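Local coordinates for uncharacterized protein (Bordetella pertussis, PDB 3FVV) that probably hydrolyses L-histidinol phosphate to L-histidinol in histidine biosynthesis, as a magnesium-dependent phosphatase of the HAD superfamily, at residues A7-D12 and V98-G103; T31-D36 and A78-E83; H133-D138 and N165-G170. One frame throughout, in Å; residues are numbered along the deposited sequence.

Contact 1: A7-D12 and V98-G103; sequences ALFDLD and VDVVRG. With SO4 (sulfate ion), chain C.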
loop_
_atom_site.group_PDB
_atom_site.type_symbol
_atom_site.label_atom_id
_atom_site.label_comp_id
_atom_site.label_asym_id
_atom_site.label_seq_id
_atom_site.Cartn_x
_atom_site.Cartn_y
_atom_site.Cartn_z
ATOM N N ALA A 7 -12.225 -9.281 1.908
ATOM C CA ALA A 7 -12.073 -7.878 2.168
ATOM C C ALA A 7 -10.660 -7.400 1.891
ATOM O O ALA A 7 -9.700 -7.784 2.586
ATOM C CB ALA A 7 -12.484 -7.585 3.693
ATOM N N LEU A 8 -10.538 -6.499 0.932
ATOM C CA LEU A 8 -9.275 -5.949 0.513
ATOM C C LEU A 8 -9.220 -4.472 0.919
ATOM O O LEU A 8 -10.176 -3.700 0.702
ATOM C CB LEU A 8 -9.133 -6.047 -1.015
ATOM C CG LEU A 8 -9.339 -7.488 -1.561
ATOM C CD1 LEU A 8 -9.292 -7.472 -3.130
ATOM C CD2 LEU A 8 -8.370 -8.491 -0.989
ATOM N N PHE A 9 -8.065 -4.092 1.454
ATOM C CA PHE A 9 -7.797 -2.739 1.865
ATOM C C PHE A 9 -6.597 -2.131 1.182
ATOM O O PHE A 9 -5.509 -2.657 1.250
ATOM C CB PHE A 9 -7.601 -2.724 3.370
ATOM C CG PHE A 9 -8.704 -3.350 4.104
ATOM C CD1 PHE A 9 -9.847 -2.627 4.395
ATOM C CD2 PHE A 9 -8.629 -4.674 4.473
ATOM C CE1 PHE A 9 -10.878 -3.201 5.064
ATOM C CE2 PHE A 9 -9.654 -5.278 5.166
ATOM C CZ PHE A 9 -10.776 -4.531 5.494
ATOM N N ASP A 10 -6.806 -0.993 0.556
ATOM C CA ASP A 10 -5.703 -0.088 0.196
ATOM C C ASP A 10 -5.063 0.459 1.487
ATOM O O ASP A 10 -5.696 0.507 2.523
ATOM C CB ASP A 10 -6.275 1.067 -0.660
ATOM C CG ASP A 10 -5.171 2.028 -1.180
ATOM O OD1 ASP A 10 -4.184 1.509 -1.800
ATOM O OD2 ASP A 10 -5.266 3.259 -0.950
ATOM N N LEU A 11 -3.803 0.872 1.452
ATOM C CA LEU A 11 -3.158 1.438 2.634
ATOM C C LEU A 11 -3.062 2.974 2.630
ATOM O O LEU A 11 -3.704 3.640 3.457
ATOM C CB LEU A 11 -1.753 0.864 2.826
ATOM C CG LEU A 11 -0.972 1.384 4.029
ATOM C CD1 LEU A 11 -1.676 1.019 5.281
ATOM C CD2 LEU A 11 0.533 0.822 4.047
ATOM N N ASP A 12 -2.295 3.536 1.703
ATOM C CA ASP A 12 -1.908 4.942 1.827
ATOM C C ASP A 12 -3.088 5.832 1.573
ATOM O O ASP A 12 -3.691 5.742 0.534
ATOM C CB ASP A 12 -0.718 5.263 0.915
ATOM C CG ASP A 12 0.510 4.404 1.249
ATOM O OD1 ASP A 12 0.887 4.281 2.425
ATOM O OD2 ASP A 12 1.077 3.782 0.352
ATOM N N VAL A 98 -8.787 1.244 12.202
ATOM C CA VAL A 98 -8.667 -0.051 12.862
ATOM C C VAL A 98 -9.993 -0.786 12.833
ATOM O O VAL A 98 -10.033 -2.004 12.552
ATOM C CB VAL A 98 -8.130 0.065 14.325
ATOM C CG1 VAL A 98 -8.212 -1.317 15.063
ATOM C CG2 VAL A 98 -6.719 0.560 14.305
ATOM N N ASP A 99 -11.073 -0.038 13.085
ATOM C CA ASP A 99 -12.409 -0.623 13.201
ATOM C C ASP A 99 -12.971 -1.115 11.865
ATOM O O ASP A 99 -13.642 -2.089 11.846
ATOM C CB ASP A 99 -13.378 0.357 13.827
ATOM C CG ASP A 99 -13.325 0.362 15.352
ATOM O OD1 ASP A 99 -12.773 -0.581 15.912
ATOM O OD2 ASP A 99 -13.936 1.226 15.991
ATOM N N VAL A 100 -12.659 -0.441 10.752
ATOM C CA VAL A 100 -13.074 -0.905 9.416
ATOM C C VAL A 100 -12.463 -2.281 9.148
ATOM O O VAL A 100 -13.170 -3.240 8.747
ATOM C CB VAL A 100 -12.819 0.210 8.335
ATOM C CG1 VAL A 100 -11.874 -0.184 7.250
ATOM C CG2 VAL A 100 -14.118 0.598 7.705
ATOM N N VAL A 101 -11.189 -2.416 9.471
ATOM C CA VAL A 101 -10.540 -3.699 9.356
ATOM C C VAL A 101 -11.105 -4.718 10.335
ATOM O O VAL A 101 -11.506 -5.804 9.959
ATOM C CB VAL A 101 -9.015 -3.560 9.487
ATOM C CG1 VAL A 101 -8.371 -4.919 9.321
ATOM C CG2 VAL A 101 -8.495 -2.583 8.409
ATOM N N ARG A 102 -11.251 -4.332 11.580
ATOM C CA ARG A 102 -11.676 -5.233 12.598
ATOM C C ARG A 102 -13.034 -5.796 12.365
ATOM O O ARG A 102 -13.265 -6.992 12.652
ATOM C CB ARG A 102 -11.582 -4.540 13.934
ATOM C CG ARG A 102 -12.033 -5.357 15.046
ATOM C CD ARG A 102 -11.797 -4.604 16.357
ATOM N NE ARG A 102 -10.383 -4.199 16.523
ATOM C CZ ARG A 102 -9.741 -4.137 17.700
ATOM N NH1 ARG A 102 -10.353 -4.471 18.853
ATOM N NH2 ARG A 102 -8.462 -3.765 17.729
ATOM N N GLY A 103 -13.941 -4.975 11.852
ATOM C CA GLY A 103 -15.276 -5.474 11.517
ATOM C C GLY A 103 -15.232 -6.639 10.532
ATOM O O GLY A 103 -15.972 -7.627 10.655
HETATM S S SO4 C . -1.210 2.497 -1.966
HETATM O O1 SO4 C . -1.556 1.880 -0.630
HETATM O O2 SO4 C . -1.231 1.505 -3.110
HETATM O O3 SO4 C . -2.106 3.635 -2.101
HETATM O O4 SO4 C . 0.161 3.029 -1.956
#
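Phe9 leads directly into the DxDxT signature of the HAD phosphatases (their first motif, here Asp10 to Thr14) and packs against Val100 and Val101 of helix 95-106. The evidence for a face contact is clear: Val101 CG2 stands 4.1 Å from the centroid of the Phe9 ring and only 7° off the ring normal, a CH-pi arrangement. Val101 CG1 is anti to the backbone N, which leaves CG2 as the branch set over the ring. Val100 approaches the ring obliquely, with Phe9 CE1 3.9 Å from Val100 CG1, while Phe9 CZ reaches the helix backbone at Val101 CA, 4.0 Å away. Tyr184 of the neighbouring strand 180-185 meets the same ring and also touches Val100, and Leu15 packs on both Phe9 and Val101.

Beyond Phe9 the chain leaves this apolar layer for the sulfate site. By analogy with other HAD phosphatases, Asp10 would be the nucleophile and Asp12 the general acid-base. A sulfate, probably from the crystallisation liquor, lies where a substrate phosphate would probably bind; Lys160 bonds to it and also forms a salt bridge with Asp10 OD1. Two successive amides grip one sulfate oxygen: Leu11 N donates to O1 over 3.2 Å, bent at 141°, and Asp12 N donates to O1 over 3.0 Å, nearly straight at 174°.

Contact 2: T31-D36 and A78-E83; sequences TGRAGD and AAWHEE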
loop_
_atom_site.group_PDB
_atom_site.type_symbol
_atom_site.label_atom_id
_atom_site.label_comp_id
_atom_site.label_asym_id
_atom_site.label_seq_id
_atom_site.Cartn_x
_atom_site.Cartn_y
_atom_site.Cartn_z
ATOM N N THR A 31 16.777 11.649 8.854
ATOM C CA THR A 31 17.294 10.952 9.952
ATOM C C THR A 31 18.759 10.441 9.877
ATOM O O THR A 31 19.081 9.483 10.550
ATOM C CB THR A 31 16.259 9.828 10.181
ATOM O OG1 THR A 31 15.896 9.754 11.539
ATOM C CG2 THR A 31 16.661 8.548 9.648
ATOM N N GLY A 32 19.702 10.942 9.112
ATOM C CA GLY A 32 19.758 11.067 7.729
ATOM C C GLY A 32 20.639 9.837 7.339
ATOM O O GLY A 32 21.850 9.735 7.613
ATOM N N ARG A 33 19.967 8.873 6.744
ATOM C CA ARG A 33 20.510 7.613 6.394
ATOM C C ARG A 33 20.448 7.513 4.899
ATOM O O ARG A 33 20.614 6.452 4.364
ATOM C CB ARG A 33 19.640 6.550 7.056
ATOM C CG ARG A 33 19.890 6.505 8.518
ATOM C CD ARG A 33 18.665 6.209 9.278
ATOM N NE ARG A 33 18.977 5.991 10.700
ATOM C CZ ARG A 33 18.058 6.012 11.656
ATOM N NH1 ARG A 33 16.777 6.244 11.341
ATOM N NH2 ARG A 33 18.399 5.778 12.907
ATOM N N ALA A 34 20.207 8.642 4.227
ATOM C CA ALA A 34 20.096 8.662 2.742
ATOM C C ALA A 34 21.038 9.740 2.208
ATOM O O ALA A 34 20.786 10.320 1.156
ATOM C CB ALA A 34 18.641 8.929 2.304
ATOM N N GLY A 35 22.099 10.029 2.975
ATOM C CA GLY A 35 23.037 11.123 2.653
ATOM C C GLY A 35 22.825 12.382 3.478
ATOM O O GLY A 35 22.225 12.370 4.545
ATOM N N ASP A 36 23.364 13.500 2.995
ATOM C CA ASP A 36 23.049 14.803 3.597
ATOM C C ASP A 36 21.530 15.034 3.568
ATOM O O ASP A 36 20.877 14.933 2.498
ATOM C CB ASP A 36 23.745 15.934 2.852
ATOM C CG ASP A 36 23.211 17.288 3.250
ATOM O OD1 ASP A 36 23.451 17.680 4.418
ATOM O OD2 ASP A 36 22.526 17.942 2.424
ATOM N N ALA A 78 15.820 -2.914 9.197
ATOM C CA ALA A 78 14.860 -3.329 10.166
ATOM C C ALA A 78 14.836 -2.470 11.426
ATOM O O ALA A 78 13.755 -2.179 11.913
ATOM C CB ALA A 78 14.997 -4.894 10.550
ATOM N N ALA A 79 15.989 -2.208 12.023
ATOM C CA ALA A 79 16.119 -1.378 13.207
ATOM C C ALA A 79 15.515 0.004 12.858
ATOM O O ALA A 79 14.650 0.489 13.553
ATOM C CB ALA A 79 17.618 -1.290 13.682
ATOM N N TRP A 80 15.878 0.561 11.700
ATOM C CA TRP A 80 15.329 1.871 11.320
ATOM C C TRP A 80 13.832 1.878 11.035
ATOM O O TRP A 80 13.120 2.825 11.360
ATOM C CB TRP A 80 16.100 2.493 10.143
ATOM C CG TRP A 80 17.567 2.583 10.377
ATOM C CD1 TRP A 80 18.190 2.590 11.557
ATOM C CD2 TRP A 80 18.589 2.642 9.380
ATOM N NE1 TRP A 80 19.539 2.637 11.387
ATOM C CE2 TRP A 80 19.810 2.705 10.045
ATOM C CE3 TRP A 80 18.575 2.682 7.978
ATOM C CZ2 TRP A 80 21.061 2.755 9.361
ATOM C CZ3 TRP A 80 19.799 2.760 7.302
ATOM C CH2 TRP A 80 21.020 2.780 7.997
ATOM N N HIS A 81 13.336 0.809 10.443
ATOM C CA HIS A 81 11.911 0.704 10.231
ATOM C C HIS A 81 11.127 0.638 11.551
ATOM O O HIS A 81 10.082 1.175 11.645
ATOM C CB HIS A 81 11.593 -0.436 9.290
ATOM C CG HIS A 81 10.161 -0.482 8.894
ATOM N ND1 HIS A 81 9.677 0.118 7.742
ATOM C CD2 HIS A 81 9.096 -1.002 9.515
ATOM C CE1 HIS A 81 8.375 -0.062 7.672
ATOM N NE2 HIS A 81 7.994 -0.734 8.735
ATOM N N GLU A 82 11.634 -0.039 12.559
ATOM C CA GLU A 82 10.968 -0.008 13.858
ATOM C C GLU A 82 10.852 1.389 14.406
ATOM O O GLU A 82 9.855 1.775 14.925
ATOM C CB GLU A 82 11.662 -0.893 14.911
ATOM C CG GLU A 82 11.696 -2.363 14.578
ATOM C CD GLU A 82 12.689 -3.157 15.432
ATOM O OE1 GLU A 82 13.196 -2.621 16.432
ATOM O OE2 GLU A 82 13.014 -4.316 15.079
ATOM N N GLU A 83 11.878 2.192 14.259
ATOM C CA GLU A 83 11.788 3.559 14.709
ATOM C C GLU A 83 10.721 4.325 13.913
ATOM O O GLU A 83 10.020 5.132 14.458
ATOM C CB GLU A 83 13.191 4.196 14.544
ATOM C CG GLU A 83 13.250 5.688 14.862
ATOM C CD GLU A 83 14.636 6.279 14.437
ATOM O OE1 GLU A 83 15.639 5.509 14.440
ATOM O OE2 GLU A 83 14.692 7.475 14.037
#
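Arg33, in the loop joining helices 20-30 and 37-53, lies along one face of the Trp80 indole on helix 74-89, from its benzene end to its pyrrole end. Arg33 CB begins 3.8 Å from Trp80 CZ3, and Arg33 CG follows at 3.9 Å from Trp80 CH2. Arg33 CD then sits over the Trp80 six-membered ring, 3.7 Å from its centroid, as a CH-pi contact. Arg33 NE comes to 3.5 Å from Trp80 CE2, and the chain ends with Arg33 CZ 3.4 Å from Trp80 CD1. The guanidinium is stacked on the indole, planes 13° apart, and Arg33 CZ lies over the face of the Trp80 five-membered ring, 3.6 Å from its centroid, which identifies a cation-pi pair.

At the edge of the guanidinium, Arg33 NH2 donates to the syn lone pair of Glu83 OE1 over 3.2 Å at 154°, near the guanidinium plane, as the bond of a salt bridge. Glu83 reaches it with an extended chain, although its carboxylate is turned 64° from the guanidinium. Around the pair, His72 meets the indole edge-to-face.

Pi electrons over one face and a carboxylate at the edge thus hold the charge, probably restraining rotation of the guanidinium at this surface of the helical cap.

Contact 3: H133-D138 and N165-G170; sequences HLIATD and NQWLAG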
loop_
_atom_site.group_PDB
_atom_site.type_symbol
_atom_site.label_atom_id
_atom_site.label_comp_id
_atom_site.label_asym_id
_atom_site.label_seq_id
_atom_site.Cartn_x
_atom_site.Cartn_y
_atom_site.Cartn_z
ATOM N N HIS A 133 -2.536 -11.134 5.453
ATOM C CA HIS A 133 -2.149 -11.249 4.015
ATOM C C HIS A 133 -1.803 -9.900 3.481
ATOM O O HIS A 133 -2.575 -8.934 3.686
ATOM C CB HIS A 133 -3.321 -11.823 3.224
ATOM C CG HIS A 133 -3.680 -13.212 3.664
ATOM N ND1 HIS A 133 -2.871 -14.301 3.384
ATOM C CD2 HIS A 133 -4.681 -13.671 4.444
ATOM C CE1 HIS A 133 -3.383 -15.376 3.957
ATOM N NE2 HIS A 133 -4.483 -15.018 4.605
ATOM N N LEU A 134 -0.696 -9.833 2.750
ATOM C CA LEU A 134 -0.197 -8.572 2.188
ATOM C C LEU A 134 0.066 -8.778 0.713
ATOM O O LEU A 134 0.803 -9.675 0.339
ATOM C CB LEU A 134 1.130 -8.207 2.812
ATOM C CG LEU A 134 1.824 -6.939 2.274
ATOM C CD1 LEU A 134 1.024 -5.675 2.520
ATOM C CD2 LEU A 134 3.194 -6.814 2.878
ATOM N N ILE A 135 -0.494 -7.922 -0.106
ATOM C CA ILE A 135 -0.321 -8.022 -1.527
ATOM C C ILE A 135 0.282 -6.670 -1.934
ATOM O O ILE A 135 -0.435 -5.691 -2.277
ATOM C CB ILE A 135 -1.666 -8.352 -2.229
ATOM C CG1 ILE A 135 -2.275 -9.686 -1.715
ATOM C CG2 ILE A 135 -1.480 -8.432 -3.741
ATOM C CD1 ILE A 135 -3.816 -9.768 -1.834
ATOM N N ALA A 136 1.608 -6.614 -1.840
ATOM C CA ALA A 136 2.384 -5.377 -2.025
ATOM C C ALA A 136 3.440 -5.544 -3.106
ATOM O O ALA A 136 3.830 -6.643 -3.420
ATOM C CB ALA A 136 3.091 -4.953 -0.697
ATOM N N THR A 137 3.910 -4.433 -3.683
ATOM C CA THR A 137 5.047 -4.484 -4.621
ATOM C C THR A 137 6.209 -5.082 -3.819
ATOM O O THR A 137 6.437 -4.712 -2.663
ATOM C CB THR A 137 5.339 -3.113 -5.135
ATOM O OG1 THR A 137 4.180 -2.710 -5.863
ATOM C CG2 THR A 137 6.630 -3.035 -6.082
ATOM N N ASP A 138 6.882 -6.053 -4.404
ATOM C CA ASP A 138 7.916 -6.771 -3.697
ATOM C C ASP A 138 9.276 -6.355 -4.190
ATOM O O ASP A 138 9.580 -6.422 -5.392
ATOM C CB ASP A 138 7.780 -8.292 -3.845
ATOM C CG ASP A 138 6.521 -8.833 -3.128
ATOM O OD1 ASP A 138 6.228 -8.403 -1.970
ATOM O OD2 ASP A 138 5.839 -9.676 -3.750
ATOM N N ASN A 165 -5.521 -11.792 -7.945
ATOM C CA ASN A 165 -5.983 -13.086 -8.532
ATOM C C ASN A 165 -4.899 -14.190 -8.361
ATOM O O ASN A 165 -5.211 -15.359 -7.990
ATOM C CB ASN A 165 -6.472 -12.929 -9.968
ATOM C CG ASN A 165 -7.774 -12.100 -10.076
ATOM O OD1 ASN A 165 -7.914 -11.223 -10.968
ATOM N ND2 ASN A 165 -8.710 -12.367 -9.189
ATOM N N GLN A 166 -3.631 -13.803 -8.513
ATOM C CA GLN A 166 -2.543 -14.768 -8.295
ATOM C C GLN A 166 -2.529 -15.247 -6.863
ATOM O O GLN A 166 -2.393 -16.423 -6.641
ATOM C CB GLN A 166 -1.193 -14.209 -8.696
ATOM C CG GLN A 166 -1.143 -13.883 -10.144
ATOM C CD GLN A 166 0.108 -13.195 -10.588
ATOM O OE1 GLN A 166 0.648 -12.304 -9.911
ATOM N NE2 GLN A 166 0.560 -13.560 -11.804
ATOM N N TRP A 167 -2.709 -14.341 -5.888
ATOM C CA TRP A 167 -2.720 -14.740 -4.483
ATOM C C TRP A 167 -3.868 -15.719 -4.122
ATOM O O TRP A 167 -3.658 -16.734 -3.467
ATOM C CB TRP A 167 -2.720 -13.481 -3.614
ATOM C CG TRP A 167 -3.163 -13.659 -2.247
ATOM C CD1 TRP A 167 -2.504 -14.291 -1.246
ATOM C CD2 TRP A 167 -4.373 -13.175 -1.699
ATOM N NE1 TRP A 167 -3.250 -14.234 -0.080
ATOM C CE2 TRP A 167 -4.401 -13.552 -0.338
ATOM C CE3 TRP A 167 -5.454 -12.482 -2.225
ATOM C CZ2 TRP A 167 -5.464 -13.265 0.495
ATOM C CZ3 TRP A 167 -6.508 -12.176 -1.377
ATOM C CH2 TRP A 167 -6.504 -12.585 -0.040
ATOM N N LEU A 168 -5.069 -15.425 -4.564
ATOM C CA LEU A 168 -6.180 -16.298 -4.277
ATOM C C LEU A 168 -5.907 -17.707 -4.844
ATOM O O LEU A 168 -6.144 -18.725 -4.175
ATOM C CB LEU A 168 -7.482 -15.716 -4.855
ATOM C CG LEU A 168 -7.973 -14.463 -4.128
ATOM C CD1 LEU A 168 -9.010 -13.698 -4.945
ATOM C CD2 LEU A 168 -8.489 -14.769 -2.696
ATOM N N ALA A 169 -5.393 -17.781 -6.064
ATOM C CA ALA A 169 -5.163 -19.096 -6.697
ATOM C C ALA A 169 -4.095 -19.886 -5.903
ATOM O O ALA A 169 -4.231 -21.077 -5.647
ATOM C CB ALA A 169 -4.748 -18.898 -8.129
ATOM N N GLY A 170 -3.030 -19.209 -5.499
ATOM C CA GLY A 170 -2.088 -19.784 -4.528
ATOM C C GLY A 170 -2.738 -20.425 -3.280
ATOM O O GLY A 170 -2.245 -21.389 -2.735
#
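His133 ND1 approaches Trp167 NE1 to 3.5 Å, near the indole plane, where strand 133-142 meets helix 158-170. Around this point the contact is chiefly one of carbon surfaces. The indole turns its NE1-CZ2 side to one face of the imidazole, with Trp167 CZ2 3.6 Å from His133 CG. The imidazole and the five-membered indole ring are tilted by 53°, their centroids 5.2 Å apart, so the pair is oblique.

Two residues along the strand, Ile135 points to the same helix; Ile135 CG1 lies 4.1 Å from Trp167 CD2, and the seat of CD1, modelled too near the ring, is doubtful. Trp167 CG stands beside its own carbonyl carbon (chi1 161°), which directs the indole from the helix down to the sheet, where it also packs on Leu6, Leu8 and Leu110.

Further along, where the strand is interrupted, Thr137 OG1 accepts a hydrogen bond from Ser155 N, and the guanidinium of Arg163, from the same helix as Trp167, bonds Ala136 O. With strands 133-142 and 180-185 parallel in one sheet, helix 158-170 forms the beta-alpha-beta crossover of the Rossmann-like HAD core.

In the fold
From the N terminus, strand 5-9 enters the middle of the sheet, and contact 1 closes a long excursion when helix 95-106 returns to pack on it. Contact 2 is nested inside that excursion, joining the 31-36 loop to helix 74-89 within the helical insertion, the cap placed after the DxDxT motif as in SerB-type phosphatases; its centre lies about 28 Å from that of contact 1. Contact 3 follows in series, closing the shorter loop between strand 133-142 and helix 158-170. Contacts 1 and 3 meet at strand 5-9: on one face Leu8 CD2 lies 4.1 Å from Trp167 CZ3, while Phe9 on the other faces helix 95-106, so the two helices pack on opposite faces.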